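Local coordinates for protein L-rhamnose mutarotase (Formosa agariphila, PDB 6HHN) that catalyses the interconversion of the alpha and beta anomers of L-rhamnose during bacterial breakdown of the seaweed polysaccharide ulvan, at residues 19-29 against 91-99. Numbering follows the deposited sequence. Where two conformers were deposited one is given.
Sequences MKLNKGQKQAY and MADIMQVNP
Two methionines come obliquely to the CD1-CE1 bond of Tyr29 from opposite sides of the ring plane: Met95 SD lies 3.4 Å from CE1, a Met-aromatic contact, and Met91 CE 3.7 Å from CD1, the Met91 and Tyr29 side chains crossing at about a right angle. In one of its two conformers, Met95 gets its sulfur there by bending at chi2 (-78°) and again at chi3, and Leu21 CD1 packs on the same sulfur. Next to them Ile94 drives CD1 against the start of helix 26-34, 3.9 Å from Ala28 CB, and lays CG2 beside the bent chain of Gln25, the N-cap residue. The backbones of 20-22 and 94-96 join in a single beta bridge, Leu21 with Met95, so the loop after helix 82-91 is pinned to the end of strand 13-20 in this dimeric alpha-beta barrel fold. Its two bonds are nearly straight: Asn22 N to Ile94 O, 2.8 Å, and Gln96 N to Lys20 O, 3.0 Å. Asn22 lays its amide along the 93-96 backbone, ND2 giving a weak bond to Asp93 O; an alanine here would probably leave that carbonyl without this donor and uncover the Ile94 peptide. Lys20 and Gln96 lie side by side, CB to CB 3.7 Å, before the lysine's amine turns away to Thr60 and Thr62. Tyr29, a probable substrate-binding residue, also stacks on His33, the likely proton donor.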
loop_
_atom_site.group_PDB
_atom_site.type_symbol
_atom_site.label_atom_id
_atom_site.label_comp_id
_atom_site.label_asym_id
_atom_site.label_seq_id
_atom_site.Cartn_x
_atom_site.Cartn_y
_atom_site.Cartn_z
ATOM N N MET A 19 5.691 -0.061 -7.781
ATOM C CA MET A 19 6.807 -0.509 -8.604
ATOM C C MET A 19 6.372 -1.728 -9.398
ATOM O O MET A 19 5.278 -2.261 -9.193
ATOM C CB MET A 19 8.033 -0.829 -7.748
ATOM C CG MET A 19 8.603 0.401 -7.054
ATOM S SD MET A 19 9.953 0.055 -5.934
ATOM C CE MET A 19 9.064 -0.751 -4.605
ATOM N N LYS A 20 7.234 -2.178 -10.306
ATOM C CA LYS A 20 6.905 -3.253 -11.232
ATOM C C LYS A 20 8.016 -4.292 -11.190
ATOM O O LYS A 20 9.187 -3.960 -11.381
ATOM C CB LYS A 20 6.714 -2.744 -12.670
ATOM C CG LYS A 20 5.542 -1.769 -12.930
ATOM C CD LYS A 20 4.177 -2.398 -12.671
ATOM C CE LYS A 20 3.900 -3.584 -13.579
ATOM N NZ LYS A 20 2.490 -4.077 -13.424
ATOM N N LEU A 21 7.653 -5.532 -10.923
ATOM C CA LEU A 21 8.555 -6.675 -10.995
ATOM C C LEU A 21 8.446 -7.330 -12.364
ATOM O O LEU A 21 7.385 -7.313 -13.008
ATOM C CB LEU A 21 8.141 -7.662 -9.892
ATOM C CG LEU A 21 9.013 -8.849 -9.504
ATOM C CD1 LEU A 21 10.340 -8.386 -8.945
ATOM C CD2 LEU A 21 8.284 -9.716 -8.495
ATOM N N ASN A 22 9.534 -7.914 -12.822
ATOM C CA ASN A 22 9.478 -8.668 -14.062
ATOM C C ASN A 22 8.722 -9.976 -13.832
ATOM O O ASN A 22 8.742 -10.544 -12.741
ATOM C CB ASN A 22 10.884 -8.964 -14.574
ATOM C CG ASN A 22 11.619 -7.716 -15.038
ATOM O OD1 ASN A 22 11.026 -6.660 -15.246
ATOM N ND2 ASN A 22 12.918 -7.848 -15.231
ATOM N N LYS A 23 8.056 -10.456 -14.880
ATOM C CA LYS A 23 7.221 -11.641 -14.750
ATOM C C LYS A 23 8.019 -12.809 -14.188
ATOM O O LYS A 23 9.137 -13.078 -14.628
ATOM C CB LYS A 23 6.664 -12.028 -16.126
ATOM C CG LYS A 23 5.899 -10.918 -16.826
ATOM C CD LYS A 23 5.011 -11.463 -17.944
ATOM C CE LYS A 23 3.703 -10.682 -18.034
ATOM N NZ LYS A 23 2.797 -11.214 -19.095
ATOM N N GLY A 24 7.432 -13.504 -13.214
ATOM C CA GLY A 24 7.987 -14.736 -12.691
ATOM C C GLY A 24 9.088 -14.595 -11.667
ATOM O O GLY A 24 9.694 -15.608 -11.296
ATOM N N GLN A 25 9.359 -13.385 -11.180
ATOM C CA GLN A 25 10.519 -13.146 -10.330
ATOM C C GLN A 25 10.153 -12.909 -8.871
ATOM O O GLN A 25 10.980 -12.398 -8.112
ATOM C CB GLN A 25 11.336 -11.971 -10.871
ATOM C CG GLN A 25 11.864 -12.195 -12.268
ATOM C CD GLN A 25 12.723 -13.433 -12.356
ATOM O OE1 GLN A 25 13.523 -13.718 -11.469
ATOM N NE2 GLN A 25 12.539 -14.194 -13.416
ATOM N N LYS A 26 8.942 -13.293 -8.451
ATOM C CA LYS A 26 8.570 -13.117 -7.056
ATOM C C LYS A 26 9.570 -13.800 -6.136
ATOM O O LYS A 26 9.981 -13.229 -5.120
ATOM C CB LYS A 26 7.153 -13.649 -6.801
ATOM C CG LYS A 26 6.717 -13.557 -5.334
ATOM C CD LYS A 26 5.345 -14.178 -5.119
ATOM C CE LYS A 26 5.032 -14.333 -3.644
ATOM N NZ LYS A 26 3.821 -15.191 -3.456
ATOM N N GLN A 27 9.962 -15.037 -6.460
ATOM C CA GLN A 27 10.823 -15.791 -5.554
ATOM C C GLN A 27 12.165 -15.093 -5.382
ATOM O O GLN A 27 12.667 -14.935 -4.254
ATOM C CB GLN A 27 11.027 -17.213 -6.073
ATOM C CG GLN A 27 11.461 -18.191 -4.993
ATOM C CD GLN A 27 10.439 -18.298 -3.865
ATOM O OE1 GLN A 27 9.225 -18.281 -4.102
ATOM N NE2 GLN A 27 10.926 -18.390 -2.630
ATOM N N ALA A 28 12.772 -14.673 -6.496
ATOM C CA ALA A 28 14.061 -13.998 -6.428
ATOM C C ALA A 28 13.949 -12.696 -5.646
ATOM O O ALA A 28 14.817 -12.373 -4.820
ATOM C CB ALA A 28 14.565 -13.721 -7.843
ATOM N N TYR A 29 12.875 -11.940 -5.888
ATOM C CA TYR A 29 12.666 -10.682 -5.183
ATOM C C TYR A 29 12.584 -10.919 -3.686
ATOM O O TYR A 29 13.239 -10.230 -2.886
ATOM C CB TYR A 29 11.386 -10.021 -5.719
ATOM C CG TYR A 29 11.151 -8.646 -5.146
ATOM C CD1 TYR A 29 11.719 -7.532 -5.722
ATOM C CD2 TYR A 29 10.372 -8.468 -4.013
ATOM C CE1 TYR A 29 11.541 -6.286 -5.184
ATOM C CE2 TYR A 29 10.185 -7.228 -3.481
ATOM C CZ TYR A 29 10.754 -6.136 -4.076
ATOM O OH TYR A 29 10.554 -4.879 -3.545
ATOM N N MET A 91 19.623 -5.432 -8.138
ATOM C CA MET A 91 18.241 -5.812 -8.358
ATOM C C MET A 91 17.778 -5.626 -9.802
ATOM O O MET A 91 16.633 -5.978 -10.115
ATOM C CB MET A 91 17.340 -4.975 -7.440
ATOM C CG MET A 91 17.496 -5.289 -5.956
ATOM S SD MET A 91 17.071 -6.973 -5.545
ATOM C CE MET A 91 15.381 -6.999 -6.113
ATOM N N ALA A 92 18.608 -5.077 -10.682
ATOM C CA ALA A 92 18.111 -4.522 -11.936
ATOM C C ALA A 92 17.640 -5.583 -12.925
ATOM O O ALA A 92 16.886 -5.249 -13.835
ATOM C CB ALA A 92 19.202 -3.672 -12.584
ATOM N N ASP A 93 18.058 -6.833 -12.752
ATOM C CA ASP A 93 17.665 -7.892 -13.674
ATOM C C ASP A 93 16.239 -8.361 -13.461
ATOM O O ASP A 93 15.655 -8.950 -14.385
ATOM C CB ASP A 93 18.605 -9.098 -13.542
ATOM C CG ASP A 93 18.731 -9.631 -12.089
ATOM O OD1 ASP A 93 18.577 -8.864 -11.109
ATOM O OD2 ASP A 93 19.016 -10.836 -11.928
ATOM N N ILE A 94 15.658 -8.143 -12.284
ATOM C CA ILE A 94 14.323 -8.665 -11.992
ATOM C C ILE A 94 13.286 -7.584 -11.790
ATOM O O ILE A 94 12.108 -7.912 -11.612
ATOM C CB ILE A 94 14.335 -9.654 -10.812
ATOM C CG1 ILE A 94 14.697 -8.940 -9.520
ATOM C CG2 ILE A 94 15.313 -10.802 -11.134
ATOM C CD1 ILE A 94 14.725 -9.880 -8.322
ATOM N N MET A 95 13.669 -6.310 -11.786
ATOM C CA MET A 95 12.763 -5.182 -11.629
ATOM C C MET A 95 12.675 -4.402 -12.938
ATOM O O MET A 95 13.601 -4.418 -13.747
ATOM C CB MET A 95 13.287 -4.203 -10.551
ATOM C CG MET A 95 13.501 -4.783 -9.173
ATOM S SD MET A 95 11.955 -4.975 -8.295
ATOM C CE MET A 95 11.495 -3.257 -7.998
ATOM N N GLN A 96 11.553 -3.714 -13.131
ATOM C CA GLN A 96 11.438 -2.713 -14.174
ATOM C C GLN A 96 12.189 -1.467 -13.731
ATOM O O GLN A 96 11.848 -0.853 -12.713
ATOM C CB GLN A 96 9.977 -2.402 -14.453
ATOM C CG GLN A 96 9.776 -1.610 -15.694
ATOM C CD GLN A 96 8.304 -1.393 -16.008
ATOM O OE1 GLN A 96 7.625 -2.269 -16.528
ATOM N NE2 GLN A 96 7.807 -0.241 -15.642
ATOM N N VAL A 97 13.248 -1.121 -14.452
ATOM C CA VAL A 97 14.159 -0.088 -14.011
ATOM C C VAL A 97 14.437 0.924 -15.105
ATOM O O VAL A 97 14.258 0.663 -16.292
ATOM C CB VAL A 97 15.502 -0.653 -13.504
ATOM C CG1 VAL A 97 15.303 -1.608 -12.362
ATOM C CG2 VAL A 97 16.270 -1.331 -14.635
ATOM N N ASN A 98 14.908 2.079 -14.663
ATOM C CA ASN A 98 15.426 3.134 -15.505
ATOM C C ASN A 98 16.842 2.820 -15.966
ATOM O O ASN A 98 17.469 1.873 -15.495
ATOM C CB ASN A 98 15.442 4.422 -14.691
ATOM C CG ASN A 98 14.069 4.877 -14.330
ATOM O OD1 ASN A 98 13.227 5.038 -15.206
ATOM N ND2 ASN A 98 13.806 5.039 -13.036
ATOM N N PRO A 99 17.349 3.600 -16.926
ATOM C CA PRO A 99 18.741 3.417 -17.363
ATOM C C PRO A 99 19.776 3.412 -16.250
ATOM O O PRO A 99 20.783 2.697 -16.374
ATOM C CB PRO A 99 18.934 4.576 -18.356
ATOM C CG PRO A 99 17.541 4.746 -18.971
ATOM C CD PRO A 99 16.617 4.572 -17.762
HETATM O O HOH W 1 9.755 -0.857 -10.671
#